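Local coordinates for protein histone-lysine N-methyltransferase, H3 lysine-9 specific SUVH6 (Arabidopsis thaliana, PDB 6A5K) that probably methylates histone H3 at its K9 position with S-adenosylmethionine as methyl donor, through its SET domain, and reads DNA methylation through an SRA domain, at residues S124-Q132 and V212-I220; S61-V69 and D98-T109. The protein carries 1 engineered substitution. All blocks are in the same frame, centred on the assembly; numbering follows the deposited sequence.

Contact 1: S124-Q132 and V212-I220; sequences SDVLTYTGQ and VFKFQLRRI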
# COMPACT_ATOMS: atom_id res chain seq x y z
N SER A 124 -19.49 10.26 -15.78
CA SER A 124 -18.63 9.37 -15.00
C SER A 124 -19.39 8.31 -14.19
O SER A 124 -18.80 7.32 -13.76
CB SER A 124 -17.74 10.20 -14.07
OG SER A 124 -18.49 10.82 -13.03
N ASP A 125 -20.69 8.50 -13.99
CA ASP A 125 -21.49 7.50 -13.27
C ASP A 125 -21.99 6.39 -14.20
O ASP A 125 -22.55 5.40 -13.73
CB ASP A 125 -22.68 8.16 -12.57
CG ASP A 125 -23.56 8.94 -13.52
OD1 ASP A 125 -23.03 9.53 -14.49
OD2 ASP A 125 -24.79 8.97 -13.30
N VAL A 126 -21.77 6.55 -15.50
CA VAL A 126 -22.26 5.59 -16.49
C VAL A 126 -21.14 4.67 -17.01
O VAL A 126 -20.02 5.11 -17.26
CB VAL A 126 -22.92 6.32 -17.68
CG1 VAL A 126 -23.45 5.32 -18.70
CG2 VAL A 126 -24.04 7.21 -17.19
N LEU A 127 -21.46 3.40 -17.16
CA LEU A 127 -20.50 2.39 -17.57
C LEU A 127 -21.15 1.45 -18.59
O LEU A 127 -22.28 1.02 -18.39
CB LEU A 127 -20.02 1.61 -16.34
CG LEU A 127 -19.09 0.40 -16.42
CD1 LEU A 127 -18.26 0.33 -15.15
CD2 LEU A 127 -19.87 -0.89 -16.60
N THR A 128 -20.47 1.16 -19.69
CA THR A 128 -20.95 0.14 -20.62
C THR A 128 -20.09 -1.10 -20.50
O THR A 128 -18.86 -1.03 -20.55
CB THR A 128 -20.96 0.62 -22.09
OG1 THR A 128 -19.62 0.69 -22.57
CG2 THR A 128 -21.63 1.98 -22.22
N TYR A 129 -20.74 -2.25 -20.35
CA TYR A 129 -20.05 -3.49 -20.05
C TYR A 129 -20.37 -4.55 -21.10
O TYR A 129 -21.53 -4.73 -21.46
CB TYR A 129 -20.45 -3.99 -18.66
CG TYR A 129 -19.87 -5.33 -18.31
CD1 TYR A 129 -18.54 -5.44 -17.91
CD2 TYR A 129 -20.64 -6.48 -18.37
CE1 TYR A 129 -18.00 -6.68 -17.58
CE2 TYR A 129 -20.11 -7.71 -18.05
CZ TYR A 129 -18.79 -7.80 -17.66
OH TYR A 129 -18.27 -9.04 -17.34
N THR A 130 -19.35 -5.26 -21.59
CA THR A 130 -19.57 -6.27 -22.62
C THR A 130 -19.71 -7.67 -22.00
O THR A 130 -18.91 -8.07 -21.16
CB THR A 130 -18.44 -6.26 -23.65
OG1 THR A 130 -18.29 -4.93 -24.16
CG2 THR A 130 -18.76 -7.21 -24.80
N GLY A 131 -20.72 -8.40 -22.45
CA GLY A 131 -21.15 -9.63 -21.83
C GLY A 131 -20.27 -10.86 -22.02
O GLY A 131 -19.20 -10.79 -22.63
N GLN A 132 -20.78 -11.99 -21.51
CA GLN A 132 -20.06 -13.25 -21.36
C GLN A 132 -18.65 -13.02 -20.84
O GLN A 132 -18.46 -12.76 -19.65
CB GLN A 132 -20.02 -14.04 -22.68
CG GLN A 132 -18.67 -14.70 -22.95
CD GLN A 132 -18.68 -15.60 -24.17
OE1 GLN A 132 -19.12 -16.75 -24.11
NE2 GLN A 132 -18.20 -15.08 -25.30
N VAL A 212 -22.63 -10.25 -29.55
CA VAL A 212 -22.36 -10.04 -28.13
C VAL A 212 -23.43 -9.20 -27.42
O VAL A 212 -24.12 -8.39 -28.03
CB VAL A 212 -20.99 -9.36 -27.89
CG1 VAL A 212 -19.85 -10.22 -28.44
CG2 VAL A 212 -20.97 -7.97 -28.51
N PHE A 213 -23.53 -9.39 -26.11
CA PHE A 213 -24.42 -8.58 -25.28
C PHE A 213 -23.67 -7.43 -24.62
O PHE A 213 -22.53 -7.60 -24.17
CB PHE A 213 -25.09 -9.44 -24.20
CG PHE A 213 -26.04 -10.46 -24.74
CD1 PHE A 213 -25.62 -11.76 -25.00
CD2 PHE A 213 -27.36 -10.12 -25.01
CE1 PHE A 213 -26.51 -12.69 -25.50
CE2 PHE A 213 -28.24 -11.05 -25.52
CZ PHE A 213 -27.82 -12.34 -25.76
N LYS A 214 -24.31 -6.27 -24.58
CA LYS A 214 -23.76 -5.12 -23.89
C LYS A 214 -24.78 -4.57 -22.90
O LYS A 214 -25.98 -4.62 -23.15
CB LYS A 214 -23.34 -4.04 -24.89
CG LYS A 214 -22.25 -4.49 -25.85
CD LYS A 214 -21.19 -3.42 -26.03
CE LYS A 214 -20.04 -3.93 -26.88
NZ LYS A 214 -18.91 -2.95 -26.91
N PHE A 215 -24.30 -4.06 -21.78
CA PHE A 215 -25.14 -3.62 -20.67
C PHE A 215 -24.76 -2.20 -20.27
O PHE A 215 -23.57 -1.87 -20.23
CB PHE A 215 -24.99 -4.56 -19.46
CG PHE A 215 -25.31 -6.00 -19.76
CD1 PHE A 215 -24.36 -6.83 -20.35
CD2 PHE A 215 -26.54 -6.54 -19.42
CE1 PHE A 215 -24.64 -8.16 -20.62
CE2 PHE A 215 -26.84 -7.87 -19.69
CZ PHE A 215 -25.89 -8.68 -20.29
N GLN A 216 -25.74 -1.36 -19.98
CA GLN A 216 -25.43 -0.04 -19.43
C GLN A 216 -25.74 -0.02 -17.94
O GLN A 216 -26.84 -0.34 -17.53
CB GLN A 216 -26.20 1.06 -20.15
CG GLN A 216 -26.05 2.43 -19.50
CD GLN A 216 -26.71 3.52 -20.29
OE1 GLN A 216 -26.30 3.82 -21.41
NE2 GLN A 216 -27.74 4.13 -19.72
N LEU A 217 -24.75 0.36 -17.14
CA LEU A 217 -24.92 0.49 -15.70
C LEU A 217 -24.72 1.93 -15.27
O LEU A 217 -23.95 2.67 -15.89
CB LEU A 217 -23.94 -0.42 -14.94
CG LEU A 217 -24.04 -1.93 -15.13
CD1 LEU A 217 -23.35 -2.38 -16.42
CD2 LEU A 217 -23.46 -2.68 -13.93
N ARG A 218 -25.42 2.34 -14.22
CA ARG A 218 -25.27 3.68 -13.68
C ARG A 218 -25.01 3.62 -12.17
O ARG A 218 -25.70 2.90 -11.44
CB ARG A 218 -26.51 4.54 -13.97
CG ARG A 218 -26.37 5.99 -13.51
CD ARG A 218 -27.64 6.79 -13.78
NE ARG A 218 -28.00 6.81 -15.20
CZ ARG A 218 -27.59 7.73 -16.06
NH1 ARG A 218 -26.81 8.72 -15.66
NH2 ARG A 218 -27.97 7.66 -17.33
N ARG A 219 -24.02 4.38 -11.73
CA ARG A 219 -23.60 4.36 -10.34
C ARG A 219 -24.69 4.90 -9.41
O ARG A 219 -25.31 5.92 -9.69
CB ARG A 219 -22.32 5.17 -10.17
CG ARG A 219 -21.52 4.83 -8.93
CD ARG A 219 -20.13 5.43 -9.03
NE ARG A 219 -19.25 4.98 -7.97
CZ ARG A 219 -18.84 5.75 -6.95
NH1 ARG A 219 -19.25 7.01 -6.87
NH2 ARG A 219 -18.03 5.26 -6.04
N ILE A 220 -24.93 4.18 -8.32
CA ILE A 220 -25.91 4.61 -7.33
C ILE A 220 -25.43 5.86 -6.60
O ILE A 220 -24.32 5.87 -6.06
CB ILE A 220 -26.21 3.48 -6.33
CG1 ILE A 220 -26.92 2.32 -7.04
CG2 ILE A 220 -27.05 3.99 -5.16
CD1 ILE A 220 -26.97 1.06 -6.22
O HOH W 1 -24.28 10.79 -16.47

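Contact 2: S61-V69 and D98-T109; sequences SGVHILGEV and DYMKYGKAKVAT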
# COMPACT_ATOMS: atom_id res chain seq x y z
N SER A 61 -16.87 -16.99 2.95
CA SER A 61 -16.78 -18.17 2.10
C SER A 61 -18.07 -18.99 2.17
O SER A 61 -18.73 -19.04 3.20
CB SER A 61 -15.59 -19.04 2.49
OG SER A 61 -15.84 -19.72 3.71
N GLY A 62 -18.41 -19.62 1.05
CA GLY A 62 -19.62 -20.42 0.98
C GLY A 62 -20.88 -19.61 0.78
O GLY A 62 -21.98 -20.17 0.73
N VAL A 63 -20.75 -18.29 0.68
CA VAL A 63 -21.92 -17.42 0.48
C VAL A 63 -21.70 -16.31 -0.54
O VAL A 63 -20.59 -15.81 -0.70
CB VAL A 63 -22.38 -16.76 1.80
CG1 VAL A 63 -22.78 -17.82 2.84
CG2 VAL A 63 -21.30 -15.85 2.36
N HIS A 64 -22.78 -15.95 -1.23
CA HIS A 64 -22.79 -14.78 -2.12
C HIS A 64 -23.41 -13.60 -1.38
O HIS A 64 -24.33 -13.78 -0.58
CB HIS A 64 -23.59 -15.07 -3.40
CG HIS A 64 -22.79 -15.72 -4.49
ND1 HIS A 64 -22.55 -17.08 -4.52
CD2 HIS A 64 -22.19 -15.20 -5.59
CE1 HIS A 64 -21.83 -17.36 -5.60
NE2 HIS A 64 -21.60 -16.24 -6.25
N ILE A 65 -22.90 -12.41 -1.65
CA ILE A 65 -23.42 -11.19 -1.03
C ILE A 65 -23.99 -10.21 -2.06
O ILE A 65 -23.34 -9.90 -3.06
CB ILE A 65 -22.31 -10.47 -0.23
CG1 ILE A 65 -21.76 -11.39 0.86
CG2 ILE A 65 -22.85 -9.18 0.38
CD1 ILE A 65 -20.53 -10.85 1.56
N LEU A 66 -25.20 -9.71 -1.81
CA LEU A 66 -25.77 -8.65 -2.64
C LEU A 66 -25.56 -7.29 -1.99
O LEU A 66 -25.99 -7.05 -0.87
CB LEU A 66 -27.26 -8.89 -2.89
CG LEU A 66 -27.90 -8.15 -4.06
CD1 LEU A 66 -27.21 -8.49 -5.38
CD2 LEU A 66 -29.39 -8.48 -4.14
N GLY A 67 -24.88 -6.39 -2.71
CA GLY A 67 -24.65 -5.05 -2.22
C GLY A 67 -23.30 -4.87 -1.55
O GLY A 67 -22.30 -5.45 -1.97
N GLU A 68 -23.27 -4.05 -0.50
CA GLU A 68 -22.03 -3.75 0.22
C GLU A 68 -21.45 -4.96 0.95
O GLU A 68 -22.17 -5.70 1.62
CB GLU A 68 -22.24 -2.62 1.24
CG GLU A 68 -22.59 -1.25 0.66
CD GLU A 68 -24.07 -1.06 0.43
OE1 GLU A 68 -24.84 -2.03 0.58
OE2 GLU A 68 -24.48 0.08 0.10
N VAL A 69 -20.14 -5.14 0.82
CA VAL A 69 -19.42 -6.18 1.54
C VAL A 69 -18.73 -5.56 2.75
O VAL A 69 -17.94 -4.63 2.59
CB VAL A 69 -18.38 -6.87 0.64
CG1 VAL A 69 -17.53 -7.85 1.45
CG2 VAL A 69 -19.06 -7.55 -0.53
N ASP A 98 -20.42 -12.44 -11.71
CA ASP A 98 -20.81 -13.27 -10.59
C ASP A 98 -22.26 -12.95 -10.24
O ASP A 98 -22.69 -11.78 -10.29
CB ASP A 98 -19.90 -13.06 -9.38
CG ASP A 98 -19.99 -14.19 -8.37
OD1 ASP A 98 -20.59 -15.24 -8.69
OD2 ASP A 98 -19.43 -14.05 -7.26
N TYR A 99 -22.98 -14.00 -9.84
CA TYR A 99 -24.41 -13.89 -9.60
C TYR A 99 -24.90 -14.85 -8.52
O TYR A 99 -24.17 -15.74 -8.07
CB TYR A 99 -25.19 -14.13 -10.89
CG TYR A 99 -24.92 -15.46 -11.57
CD1 TYR A 99 -23.91 -15.58 -12.51
CD2 TYR A 99 -25.69 -16.58 -11.28
CE1 TYR A 99 -23.66 -16.79 -13.14
CE2 TYR A 99 -25.44 -17.79 -11.90
CZ TYR A 99 -24.43 -17.89 -12.83
OH TYR A 99 -24.18 -19.08 -13.46
N MSE A 100 -26.14 -14.65 -8.09
CA MSE A 100 -26.70 -15.46 -7.02
C MSE A 100 -28.20 -15.63 -7.22
O MSE A 100 -28.83 -14.85 -7.93
CB MSE A 100 -26.41 -14.84 -5.66
CG MSE A 100 -27.34 -13.72 -5.25
SE MSE A 100 -26.88 -12.89 -3.52
CE MSE A 100 -28.62 -12.08 -3.16
N LYS A 101 -28.74 -16.67 -6.60
CA LYS A 101 -30.17 -16.93 -6.61
C LYS A 101 -30.91 -15.74 -6.00
O LYS A 101 -30.48 -15.18 -4.99
CB LYS A 101 -30.47 -18.22 -5.84
CG LYS A 101 -31.85 -18.78 -6.00
CD LYS A 101 -31.96 -20.16 -5.37
CE LYS A 101 -33.18 -20.91 -5.89
NZ LYS A 101 -33.09 -22.38 -5.65
N TYR A 102 -32.01 -15.33 -6.63
CA TYR A 102 -32.81 -14.22 -6.12
C TYR A 102 -34.28 -14.49 -6.42
O TYR A 102 -34.71 -14.32 -7.56
CB TYR A 102 -32.38 -12.89 -6.73
CG TYR A 102 -33.08 -11.69 -6.14
CD1 TYR A 102 -34.32 -11.27 -6.61
CD2 TYR A 102 -32.50 -10.97 -5.11
CE1 TYR A 102 -34.95 -10.17 -6.06
CE2 TYR A 102 -33.12 -9.87 -4.57
CZ TYR A 102 -34.35 -9.48 -5.04
OH TYR A 102 -34.96 -8.38 -4.48
N GLY A 103 -35.03 -14.89 -5.41
CA GLY A 103 -36.39 -15.34 -5.62
C GLY A 103 -36.35 -16.57 -6.52
O GLY A 103 -35.63 -17.52 -6.23
N LYS A 104 -37.11 -16.54 -7.60
CA LYS A 104 -37.10 -17.61 -8.59
C LYS A 104 -36.03 -17.37 -9.64
O LYS A 104 -35.80 -18.22 -10.51
CB LYS A 104 -38.46 -17.72 -9.29
CG LYS A 104 -39.58 -18.25 -8.43
CD LYS A 104 -40.83 -18.37 -9.28
CE LYS A 104 -41.92 -19.14 -8.57
NZ LYS A 104 -41.50 -20.53 -8.23
N ALA A 105 -35.38 -16.22 -9.57
CA ALA A 105 -34.43 -15.83 -10.59
C ALA A 105 -32.99 -15.84 -10.07
O ALA A 105 -32.71 -16.31 -8.96
CB ALA A 105 -34.78 -14.46 -11.13
N LYS A 106 -32.10 -15.33 -10.90
CA LYS A 106 -30.74 -15.05 -10.48
C LYS A 106 -30.40 -13.64 -10.91
O LYS A 106 -30.81 -13.20 -11.99
CB LYS A 106 -29.75 -16.06 -11.09
CG LYS A 106 -29.92 -17.47 -10.57
CD LYS A 106 -29.26 -18.49 -11.48
CE LYS A 106 -29.39 -19.90 -10.91
NZ LYS A 106 -28.92 -20.94 -11.88
N VAL A 107 -29.70 -12.91 -10.05
CA VAL A 107 -29.26 -11.56 -10.39
C VAL A 107 -27.76 -11.48 -10.20
O VAL A 107 -27.20 -12.23 -9.40
CB VAL A 107 -29.95 -10.49 -9.52
CG1 VAL A 107 -31.46 -10.50 -9.75
CG2 VAL A 107 -29.61 -10.68 -8.04
N ALA A 108 -27.12 -10.59 -10.95
CA ALA A 108 -25.69 -10.40 -10.81
C ALA A 108 -25.35 -9.82 -9.44
O ALA A 108 -26.09 -8.98 -8.92
CB ALA A 108 -25.15 -9.50 -11.90
N THR A 109 -24.24 -10.27 -8.87
CA THR A 109 -23.75 -9.69 -7.63
C THR A 109 -22.56 -8.79 -7.91
O THR A 109 -22.37 -7.77 -7.25
CB THR A 109 -23.34 -10.77 -6.64
OG1 THR A 109 -22.43 -11.67 -7.28
CG2 THR A 109 -24.56 -11.55 -6.14
O HOH W 2 -24.22 -6.61 -5.48

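Contact 1: S124-Q132 and V212-I220
Tyr129 and Phe215 lie across from each other as a hydrogen-bonded pair where strand 126-130 runs antiparallel to strand 211-219, an edge of the curled sheet of the SRA domain. The two faces of this ribbon are a textbook contrast. On the inner one, Leu127, Tyr129, Phe215 and Leu217 pack tightly. Leu217 lies alongside Leu127, its CD1 3.8 Å from Leu127 CD2, and the same methyl reaches Tyr129 CB at 4.0 Å. With CG anti to the carbonyl carbon (chi1 -57°), the Phe215 ring turns its edge to the neighbouring strand: CD1 lies 3.7 Å from Tyr129 O, and CE1 meets the CA of Gly131, a residue without a side chain. Leu161 of helix 156-167 packs on Tyr129 and Phe215, and Ile111 of strand 105-113 on Tyr129 and Leu217.

Backbone bonds join the strands at regular intervals, from Arg219 N on Asp125 O to Gly131 N on Phe213 O; the bond from Leu217 N to Leu127 O is almost straight, at 175°. The other face, bearing Val126, Thr128, Thr130, Lys214, Gln216 and Arg218, is looser and more polar, and both threonines are exposed to solvent. Here Lys214 runs beside Thr130, its CE 3.4 Å from Thr130 OG1. Glu199 of strand 190-205 takes Gln216 NE2 on one oxygen and Arg218 NE on the other, and the guanidinium is shared between Glu199 and Asp125, just ahead of strand 126-130. Arg218 NH1 forms a salt bridge of 3.1 Å with Asp125 OD2 on the syn side, tilted well out of the carboxylate plane, the two planes 62° apart. A methyl covers part of the same guanidinium, Val126 CG2 standing off-centre 3.4 Å above its plane.

Contact 2: S61-V69 and D98-T109
His64 and Asp98 meet head-on across the gap between the segments, and a hydrogen bond joins them: His64 NE2 donates to Asp98 OD1 over 2.8 Å. The acceptor lies almost in the imidazole plane, whereas the donor meets the syn side of the carboxylate 30° out of its plane. Tyr99 O sits over one face of the same ring, and Thr109 OG1 comes up to its edge near CD2. Beside this polar cluster, Met100, present as selenomethionine, and His64 run antiparallel past one another, their CB atoms 3.6 Å apart. The CG of Met100 lies between the backbone N and carbonyl carbon (chi1 81°), and the extended chain beyond carries CE to Leu66 CB, a close carbon contact of 3.5 Å. Leu66 branches over the hairpin: CD2 meets Tyr102 CE2 at 4.0 Å, while CD1 reaches Val107 CG2 and Ala108 O.

Behind these side chains stands a beta hairpin of the SRA domain, strands 97-102 and 105-113 joined by a type II' turn from Tyr102 to Ala105. Its backbone bonds between Met100 and Val107 and from Thr109 N to Asp98 O fix the spacing of the groups that receive the irregular segment 61-69. Asp98 has a second partner, its OD2 accepting a bond from Lys91 N. Further along, a water joins Gly67 N to Thr109 O, and Arg172 of strand 171-176 donates NH1 to the carbonyls of both Ile65 and Gly67. The loop is thus attached by direct, water-bridged and arginine-mediated bonds as well as by apolar contact. A carboxylate at NE2 would be expected to stabilise a protonated imidazole, which could make the link between His64 and Asp98 partly ionic.

How the contacts relate
Both contacts belong to the SRA part of the chain and illustrate how one sheet can be built on by unlike means. Their centres are 18 Å apart, and the nearest atoms, about 7 Å apart, do not touch. In sequence contact 2 is complete before contact 1 opens, and after strand 105-113 of its hairpin, strand 126-130 is the next strand along the chain. Strands 171-176 and 190-205 connect the two through the sheet, while helix 156-167 packs against side chains from both. Contact 1 is strand pairing at an edge of the sheet; contact 2 lays an irregular segment against its hairpin. Together they join separate parts of the sequence into the domain that probably recognises methylated DNA.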